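PDB 1GL4: nidogen-1, which is a sulfated basement-membrane glycoprotein that associates tightly with laminin and also binds collagen IV and perlecan, represented here by its G2 fragment. Local coordinates for residues 48-53 with 162-167; 74-79 with 87-92; 106-111 with 267-272. All blocks are in the same frame, centred on the assembly; numbering follows the deposited sequence.

Contact 1: 48-53 with 162-167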
loop_
_atom_site.group_PDB
_atom_site.type_symbol
_atom_site.label_atom_id
_atom_site.label_comp_id
_atom_site.label_asym_id
_atom_site.label_seq_id
_atom_site.Cartn_x
_atom_site.Cartn_y
_atom_site.Cartn_z
ATOM N N SER A 48 -12.391 9.213 -0.480
ATOM C CA SER A 48 -12.218 9.006 -1.912
ATOM C C SER A 48 -11.156 7.982 -2.298
ATOM O O SER A 48 -10.178 7.774 -1.571
ATOM C CB SER A 48 -11.854 10.335 -2.580
ATOM O OG SER A 48 -10.542 10.739 -2.205
ATOM N N PRO A 49 -11.345 7.315 -3.450
ATOM C CA PRO A 49 -10.375 6.324 -3.930
ATOM C C PRO A 49 -9.186 7.124 -4.477
ATOM O O PRO A 49 -9.376 8.215 -5.031
ATOM C CB PRO A 49 -11.120 5.614 -5.068
ATOM C CG PRO A 49 -12.566 5.795 -4.723
ATOM C CD PRO A 49 -12.603 7.228 -4.213
ATOM N N GLN A 50 -7.973 6.600 -4.317
ATOM C CA GLN A 50 -6.778 7.272 -4.828
ATOM C C GLN A 50 -5.855 6.241 -5.462
ATOM O O GLN A 50 -5.827 5.082 -5.043
ATOM C CB GLN A 50 -6.025 7.999 -3.707
ATOM C CG GLN A 50 -6.758 9.192 -3.079
ATOM C CD GLN A 50 -7.001 10.334 -4.059
ATOM O OE1 GLN A 50 -6.129 10.682 -4.862
ATOM N NE2 GLN A 50 -8.186 10.937 -3.983
ATOM N N ARG A 51 -5.107 6.665 -6.475
ATOM C CA ARG A 51 -4.181 5.774 -7.161
ATOM C C ARG A 51 -2.761 6.327 -7.135
ATOM O O ARG A 51 -2.561 7.539 -7.188
ATOM C CB ARG A 51 -4.635 5.567 -8.608
ATOM C CG ARG A 51 -5.969 4.847 -8.725
ATOM C CD ARG A 51 -6.402 4.664 -10.176
ATOM N NE ARG A 51 -6.711 5.933 -10.826
ATOM C CZ ARG A 51 -7.198 6.044 -12.059
ATOM N NH1 ARG A 51 -7.437 4.958 -12.784
ATOM N NH2 ARG A 51 -7.444 7.243 -12.566
ATOM N N VAL A 52 -1.783 5.426 -7.033
ATOM C CA VAL A 52 -0.371 5.795 -7.009
ATOM C C VAL A 52 0.319 5.061 -8.162
ATOM O O VAL A 52 0.154 3.850 -8.315
ATOM C CB VAL A 52 0.302 5.374 -5.681
ATOM C CG1 VAL A 52 1.622 6.113 -5.509
ATOM C CG2 VAL A 52 -0.625 5.656 -4.504
ATOM N N ASN A 53 1.084 5.792 -8.971
ATOM C CA ASN A 53 1.776 5.202 -10.115
ATOM C C ASN A 53 3.244 5.603 -10.191
ATOM O O ASN A 53 3.620 6.709 -9.796
ATOM C CB ASN A 53 1.091 5.614 -11.422
ATOM C CG ASN A 53 -0.270 4.976 -11.596
ATOM O OD1 ASN A 53 -0.387 3.756 -11.704
ATOM N ND2 ASN A 53 -1.308 5.798 -11.622
ATOM N N GLY A 162 -3.711 13.720 -11.760
ATOM C CA GLY A 162 -4.416 13.430 -10.525
ATOM C C GLY A 162 -3.867 12.170 -9.875
ATOM O O GLY A 162 -4.445 11.642 -8.925
ATOM N N HIS A 163 -2.743 11.684 -10.398
ATOM C CA HIS A 163 -2.097 10.481 -9.871
ATOM C C HIS A 163 -1.104 10.847 -8.775
ATOM O O HIS A 163 -0.406 11.852 -8.890
ATOM C CB HIS A 163 -1.282 9.774 -10.963
ATOM C CG HIS A 163 -2.081 9.314 -12.141
ATOM N ND1 HIS A 163 -1.496 8.996 -13.347
ATOM C CD2 HIS A 163 -3.407 9.080 -12.292
ATOM C CE1 HIS A 163 -2.426 8.587 -14.190
ATOM N NE2 HIS A 163 -3.594 8.627 -13.575
ATOM N N LEU A 164 -1.041 10.051 -7.709
ATOM C CA LEU A 164 -0.021 10.298 -6.690
ATOM C C LEU A 164 1.201 9.686 -7.384
ATOM O O LEU A 164 1.041 8.803 -8.236
ATOM C CB LEU A 164 -0.325 9.548 -5.388
ATOM C CG LEU A 164 -1.286 10.204 -4.381
ATOM C CD1 LEU A 164 -0.621 11.421 -3.767
ATOM C CD2 LEU A 164 -2.591 10.595 -5.054
ATOM N N THR A 165 2.404 10.133 -7.040
ATOM C CA THR A 165 3.602 9.623 -7.706
ATOM C C THR A 165 4.617 8.920 -6.809
ATOM O O THR A 165 4.785 9.276 -5.641
ATOM C CB THR A 165 4.319 10.761 -8.449
ATOM O OG1 THR A 165 4.581 11.834 -7.533
ATOM C CG2 THR A 165 3.452 11.275 -9.594
ATOM N N ILE A 166 5.298 7.920 -7.371
ATOM C CA ILE A 166 6.302 7.163 -6.627
ATOM C C ILE A 166 7.323 6.493 -7.548
ATOM O O ILE A 166 6.967 5.719 -8.436
ATOM C CB ILE A 166 5.635 6.083 -5.727
ATOM C CG1 ILE A 166 6.702 5.319 -4.932
ATOM C CG2 ILE A 166 4.822 5.110 -6.583
ATOM C CD1 ILE A 166 6.138 4.202 -4.046
ATOM N N SER A 167 8.595 6.816 -7.332
ATOM C CA SER A 167 9.704 6.252 -8.102
ATOM C C SER A 167 10.474 5.304 -7.172
ATOM O O SER A 167 10.852 5.696 -6.068
ATOM C CB SER A 167 10.623 7.378 -8.583
ATOM O OG SER A 167 11.753 6.863 -9.261
HETATM O O HOH W 1 -5.539 9.502 -7.538
HETATM O O HOH W 2 -5.823 12.877 -6.381
#
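Val52 and Asn53 pair in parallel with Leu164 and Thr165 through three backbone bonds: Leu164 N to Arg51 O (3.0 Å), Asn53 N to Leu164 O (3.1 Å) and Ile166 N to Asn53 O (3.2 Å), the last donor standing above the carbonyl plane. Where the strands part, two waters bridge them. Each donates to Gln50 OE1 and to Gly162 O, and one also accepts from Arg51 N. Gln50 NE2 donates to Ser48 OG nearly in the amide plane, which fixes the rotation of the amide.

Apolar contact is confined to Val52, whose CG1, anti to the backbone N (chi1 -163°), meets Ile166 CG2 at 3.5 Å and Leu164 CB at 4.0 Å. On the opposite face of the sheet, Asn53 ND2 lies over one face of the His163 imidazole, 3.6 Å from CG, with amide and ring planes 68° apart. His163 completes a zinc site with Asp159 and His161; an alanine here would probably leave the metal short of a ligand and the Asn53 amide without its ring.

Strand 69-81 flanks 49-62 on its other edge, where Asn53 OD1 bonds His77 ND1, while strand 149-156 lines the far edge of 164-171.

Contact 2: 74-79 with 87-92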
loop_
_atom_site.group_PDB
_atom_site.type_symbol
_atom_site.label_atom_id
_atom_site.label_comp_id
_atom_site.label_asym_id
_atom_site.label_seq_id
_atom_site.Cartn_x
_atom_site.Cartn_y
_atom_site.Cartn_z
ATOM N N THR A 74 9.902 -1.159 -15.010
ATOM C CA THR A 74 8.836 -2.006 -14.479
ATOM C C THR A 74 7.800 -1.061 -13.862
ATOM O O THR A 74 8.171 -0.059 -13.246
ATOM C CB THR A 74 9.367 -2.965 -13.394
ATOM O OG1 THR A 74 10.227 -3.938 -14.001
ATOM C CG2 THR A 74 8.213 -3.684 -12.691
ATOM N N ASP A 75 6.514 -1.374 -14.034
ATOM C CA ASP A 75 5.430 -0.538 -13.504
ATOM C C ASP A 75 4.961 -0.887 -12.091
ATOM O O ASP A 75 4.940 -2.055 -11.704
ATOM C CB ASP A 75 4.196 -0.613 -14.408
ATOM C CG ASP A 75 4.440 -0.056 -15.792
ATOM O OD1 ASP A 75 4.839 1.119 -15.903
ATOM O OD2 ASP A 75 4.223 -0.798 -16.772
ATOM N N LEU A 76 4.573 0.140 -11.335
ATOM C CA LEU A 76 4.024 -0.044 -9.992
ATOM C C LEU A 76 2.694 0.707 -9.981
ATOM O O LEU A 76 2.639 1.883 -10.350
ATOM C CB LEU A 76 4.955 0.526 -8.909
ATOM C CG LEU A 76 4.488 0.313 -7.458
ATOM C CD1 LEU A 76 5.674 0.390 -6.517
ATOM C CD2 LEU A 76 3.431 1.350 -7.073
ATOM N N HIS A 77 1.624 0.017 -9.594
ATOM C CA HIS A 77 0.294 0.615 -9.518
ATOM C C HIS A 77 -0.306 0.253 -8.157
ATOM O O HIS A 77 -0.345 -0.919 -7.776
ATOM C CB HIS A 77 -0.599 0.072 -10.638
ATOM C CG HIS A 77 -1.971 0.668 -10.658
ATOM N ND1 HIS A 77 -2.227 1.936 -11.134
ATOM C CD2 HIS A 77 -3.162 0.181 -10.229
ATOM C CE1 HIS A 77 -3.513 2.206 -10.996
ATOM N NE2 HIS A 77 -4.102 1.157 -10.449
ATOM N N SER A 78 -0.775 1.255 -7.421
ATOM C CA SER A 78 -1.343 1.006 -6.103
ATOM C C SER A 78 -2.710 1.688 -5.967
ATOM O O SER A 78 -2.921 2.774 -6.504
ATOM C CB SER A 78 -0.364 1.505 -5.036
ATOM O OG SER A 78 -0.723 1.059 -3.746
ATOM N N TYR A 79 -3.627 1.043 -5.249
ATOM C CA TYR A 79 -4.990 1.548 -5.048
ATOM C C TYR A 79 -5.362 1.565 -3.552
ATOM O O TYR A 79 -5.046 0.622 -2.807
ATOM C CB TYR A 79 -5.977 0.643 -5.816
ATOM C CG TYR A 79 -7.410 1.145 -5.936
ATOM C CD1 TYR A 79 -7.818 1.883 -7.047
ATOM C CD2 TYR A 79 -8.357 0.870 -4.947
ATOM C CE1 TYR A 79 -9.136 2.336 -7.175
ATOM C CE2 TYR A 79 -9.685 1.319 -5.063
ATOM C CZ TYR A 79 -10.061 2.050 -6.181
ATOM O OH TYR A 79 -11.358 2.493 -6.322
ATOM N N SER A 87 -4.176 -0.972 1.576
ATOM C CA SER A 87 -3.450 -0.623 0.360
ATOM C C SER A 87 -3.169 -1.873 -0.464
ATOM O O SER A 87 -2.708 -2.888 0.067
ATOM C CB SER A 87 -2.135 0.088 0.696
ATOM O OG SER A 87 -1.262 -0.755 1.424
ATOM N N TYR A 88 -3.465 -1.789 -1.758
ATOM C CA TYR A 88 -3.260 -2.894 -2.693
ATOM C C TYR A 88 -2.214 -2.466 -3.719
ATOM O O TYR A 88 -2.409 -1.481 -4.432
ATOM C CB TYR A 88 -4.561 -3.228 -3.425
ATOM C CG TYR A 88 -5.750 -3.541 -2.539
ATOM C CD1 TYR A 88 -6.428 -2.528 -1.861
ATOM C CD2 TYR A 88 -6.229 -4.850 -2.420
ATOM C CE1 TYR A 88 -7.562 -2.805 -1.091
ATOM C CE2 TYR A 88 -7.361 -5.140 -1.654
ATOM C CZ TYR A 88 -8.024 -4.109 -0.994
ATOM O OH TYR A 88 -9.147 -4.382 -0.242
ATOM N N THR A 89 -1.110 -3.200 -3.809
ATOM C CA THR A 89 -0.053 -2.838 -4.750
ATOM C C THR A 89 0.280 -3.943 -5.753
ATOM O O THR A 89 0.349 -5.123 -5.397
ATOM C CB THR A 89 1.248 -2.446 -3.991
ATOM O OG1 THR A 89 0.983 -1.338 -3.121
ATOM C CG2 THR A 89 2.350 -2.057 -4.973
ATOM N N ALA A 90 0.474 -3.548 -7.010
ATOM C CA ALA A 90 0.825 -4.481 -8.082
ATOM C C ALA A 90 2.090 -3.989 -8.776
ATOM O O ALA A 90 2.213 -2.807 -9.103
ATOM C CB ALA A 90 -0.307 -4.583 -9.093
ATOM N N ILE A 91 3.028 -4.902 -9.001
ATOM C CA ILE A 91 4.277 -4.562 -9.657
ATOM C C ILE A 91 4.467 -5.580 -10.777
ATOM O O ILE A 91 4.682 -6.762 -10.518
ATOM C CB ILE A 91 5.445 -4.626 -8.650
ATOM C CG1 ILE A 91 5.152 -3.676 -7.478
ATOM C CG2 ILE A 91 6.753 -4.264 -9.342
ATOM C CD1 ILE A 91 6.121 -3.770 -6.304
ATOM N N SER A 92 4.374 -5.140 -12.027
ATOM C CA SER A 92 4.502 -6.111 -13.102
ATOM C C SER A 92 5.541 -5.902 -14.162
ATOM O O SER A 92 5.790 -4.795 -14.629
ATOM C CB SER A 92 3.175 -6.358 -13.796
ATOM O OG SER A 92 3.359 -7.394 -14.750
#
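Ser78 and Thr89 face each other in a non-hydrogen-bonded pair, and their hydroxyls close the gap between the strands: Ser78 OG is 3.0 Å from Thr89 OG1, and either could be the donor. The two oxygens meet because Ser78 OG swings anti to its main-chain nitrogen (chi1 -168°), whereas Thr89 OG1 sits beside its own (chi1 -59°). Ser78 OG also comes within 3.1 Å of Tyr88 O, an acceptor already used by Tyr79 N at 2.9 Å. Tyr88 N returns the bond to Tyr79 O, which also lies at the edge of the Tyr88 ring.

His77 and Ala90 form the next hydrogen-bonded pair, each nitrogen giving to the other's carbonyl at 2.9 Å. Ser92 N donates to Asp75 O less straightly. These bonds zip up an antiparallel beta hairpin in the wall of the GFP-like barrel of the G2 domain, its strands running 164° apart.

Leu76, Ser78, Thr89 and Ile91 share the face turned to helix 107-115. There Leu76 CG rests at 4.0 Å from both Ile91 CG1 and Thr89 CG2, and the Thr74 side chain crosses that of Ile91 at about a right angle, with Thr74 CG2 3.7 Å from Ile91 CG2. His77, Tyr79, Tyr88 and Ala90 share the other face, which meets the chain of another protein; His77 and Tyr79 are involved in perlecan binding. The His77 ring is held at both nitrogens, ND1 by Asn53 OD1 and NE2 by a polar side chain of that other chain. Other polar ends are bonded outside the hairpin: Asp75 OD1 forms a salt bridge with Lys55 NZ, Ser92 OG bonds Arg265 O, and Thr74 OG1 bonds Thr93 O.

Contact 3: 106-111 with 267-272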
loop_
_atom_site.group_PDB
_atom_site.type_symbol
_atom_site.label_atom_id
_atom_site.label_comp_id
_atom_site.label_asym_id
_atom_site.label_seq_id
_atom_site.Cartn_x
_atom_site.Cartn_y
_atom_site.Cartn_z
ATOM N N ALA A 106 7.119 -7.071 1.603
ATOM C CA ALA A 106 5.859 -6.343 1.576
ATOM C C ALA A 106 6.027 -4.837 1.832
ATOM O O ALA A 106 5.247 -4.033 1.323
ATOM C CB ALA A 106 4.897 -6.939 2.594
ATOM N N PRO A 107 7.028 -4.438 2.647
ATOM C CA PRO A 107 7.238 -3.011 2.922
ATOM C C PRO A 107 7.483 -2.153 1.677
ATOM O O PRO A 107 7.464 -0.922 1.752
ATOM C CB PRO A 107 8.431 -3.016 3.873
ATOM C CG PRO A 107 8.204 -4.269 4.658
ATOM C CD PRO A 107 7.839 -5.261 3.566
ATOM N N ILE A 108 7.731 -2.793 0.536
ATOM C CA ILE A 108 7.922 -2.047 -0.702
ATOM C C ILE A 108 6.600 -1.325 -0.963
ATOM O O ILE A 108 6.580 -0.160 -1.355
ATOM C CB ILE A 108 8.255 -2.982 -1.893
ATOM C CG1 ILE A 108 9.715 -3.434 -1.807
ATOM C CG2 ILE A 108 8.007 -2.266 -3.217
ATOM C CD1 ILE A 108 10.102 -4.444 -2.884
ATOM N N GLY A 109 5.496 -2.028 -0.728
ATOM C CA GLY A 109 4.184 -1.439 -0.912
ATOM C C GLY A 109 3.666 -0.904 0.413
ATOM O O GLY A 109 2.819 -0.013 0.450
ATOM N N GLY A 110 4.194 -1.449 1.505
ATOM C CA GLY A 110 3.784 -1.029 2.834
ATOM C C GLY A 110 3.898 0.458 3.157
ATOM O O GLY A 110 3.178 0.955 4.026
ATOM N N ILE A 111 4.796 1.171 2.481
ATOM C CA ILE A 111 4.952 2.606 2.727
ATOM C C ILE A 111 3.668 3.323 2.306
ATOM O O ILE A 111 3.302 4.354 2.871
ATOM C CB ILE A 111 6.172 3.183 1.944
ATOM C CG1 ILE A 111 6.372 4.663 2.278
ATOM C CG2 ILE A 111 5.968 3.001 0.450
ATOM C CD1 ILE A 111 6.802 4.923 3.713
ATOM N N LEU A 267 3.918 -9.155 -9.214
ATOM C CA LEU A 267 4.143 -9.251 -7.780
ATOM C C LEU A 267 3.043 -8.426 -7.104
ATOM O O LEU A 267 2.821 -7.272 -7.473
ATOM C CB LEU A 267 5.528 -8.678 -7.461
ATOM C CG LEU A 267 6.112 -8.671 -6.053
ATOM C CD1 LEU A 267 6.317 -10.093 -5.533
ATOM C CD2 LEU A 267 7.445 -7.925 -6.099
ATOM N N ARG A 268 2.359 -9.018 -6.125
ATOM C CA ARG A 268 1.272 -8.336 -5.419
ATOM C C ARG A 268 1.453 -8.279 -3.897
ATOM O O ARG A 268 1.846 -9.267 -3.265
ATOM C CB ARG A 268 -0.067 -9.019 -5.747
ATOM C CG ARG A 268 -0.447 -9.006 -7.235
ATOM C CD ARG A 268 -1.745 -9.776 -7.488
ATOM N NE ARG A 268 -2.187 -9.707 -8.882
ATOM C CZ ARG A 268 -2.649 -8.603 -9.469
ATOM N NH1 ARG A 268 -2.732 -7.469 -8.786
ATOM N NH2 ARG A 268 -3.027 -8.628 -10.742
ATOM N N TYR A 269 1.169 -7.111 -3.320
ATOM C CA TYR A 269 1.273 -6.891 -1.876
ATOM C C TYR A 269 -0.010 -6.211 -1.385
ATOM O O TYR A 269 -0.485 -5.264 -2.012
ATOM C CB TYR A 269 2.446 -5.955 -1.544
ATOM C CG TYR A 269 3.826 -6.431 -1.937
ATOM C CD1 TYR A 269 4.700 -5.576 -2.611
ATOM C CD2 TYR A 269 4.298 -7.692 -1.564
ATOM C CE1 TYR A 269 6.011 -5.952 -2.897
ATOM C CE2 TYR A 269 5.617 -8.080 -1.845
ATOM C CZ TYR A 269 6.463 -7.203 -2.507
ATOM O OH TYR A 269 7.771 -7.546 -2.766
ATOM N N ALA A 270 -0.569 -6.682 -0.272
ATOM C CA ALA A 270 -1.772 -6.063 0.279
ATOM C C ALA A 270 -1.714 -6.067 1.803
ATOM O O ALA A 270 -1.297 -7.053 2.409
ATOM C CB ALA A 270 -3.021 -6.803 -0.200
ATOM N N LEU A 271 -2.105 -4.953 2.416
ATOM C CA LEU A 271 -2.120 -4.851 3.870
ATOM C C LEU A 271 -3.049 -3.764 4.426
ATOM O O LEU A 271 -3.359 -2.773 3.749
ATOM C CB LEU A 271 -0.696 -4.667 4.425
ATOM C CG LEU A 271 0.403 -3.828 3.770
ATOM C CD1 LEU A 271 1.646 -3.856 4.672
ATOM C CD2 LEU A 271 0.765 -4.380 2.409
ATOM N N SER A 272 -3.494 -3.973 5.661
ATOM C CA SER A 272 -4.393 -3.043 6.343
ATOM C C SER A 272 -3.628 -2.253 7.403
ATOM O O SER A 272 -2.815 -2.818 8.136
ATOM C CB SER A 272 -5.551 -3.818 6.962
ATOM O OG SER A 272 -6.323 -4.425 5.936
#
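Tyr269 reaches Ala106 and Ile108 because its CG lies anti to its own carbonyl carbon, beside the backbone N (chi1 -61°), which sends the ring off the strand toward the start of the helix. Ile108 has the same arrangement at CG1 (chi1 -77°), and its extended end runs on to the phenol oxygen. This is the meeting of the barrel wall with the helix inside it, an arrangement the G2 domain shares with green fluorescent protein: helix 107-115 lies within the barrel, and strand 266-276 is one of the strands around it.

The ring of Tyr269 carries most of the contact. Ala106 CA stands over one of its faces in a CH-pi contact, 3.9 Å from the centroid and only 17° off the normal. Ile108 comes obliquely, with Ile108 CB 3.9 Å from Tyr269 CE1 and Ile108 CD1 3.9 Å from Tyr269 OH, while Gly109 N lies 4.1 Å from Tyr269 CD1. The hydroxyl is bonded to Leu102 O, in the chain just before the helix, a bond that ties the ring to the chain leading into it.

Leu271, two residues on, points to the same side as Tyr269, whereas Arg268, the residue before it, points outward, where its NH1 is hydrogen-bonded to the backbone of another protein's chain. Gly109 and Gly110 bring bare backbone to the strand, and the axes of the two short segments approach to 7.8 Å. The first turn is held by Ala106 O, which accepts from both Gly109 N and Gly110 N; Pro107 O is bonded to Arg136 NH1. At the Gly110 end the contact narrows to a single touch, Leu271 CD1 against Gly110 CA at 4.0 Å.

Overall arrangement
The three contacts step around the barrel wall and into its interior. Contacts 1 and 2 have centres about 10 Å apart and share adjacent strands, joined by Val52 O to Ser78 N (2.9 Å). Contact 2 lies about 9 Å, centre to centre, from contact 3, and Thr89 N to Tyr269 O (2.8 Å) extends the hairpin to strand 266-276. Contacts 1 and 3 do not touch, their nearest atoms being about 5 Å apart. The zinc ion sits at contact 1, about 3 Å from the side chain of His163. The perlecan-binding residues His77 and Tyr79 of contact 2 and Arg268 of contact 3 lie on this wall.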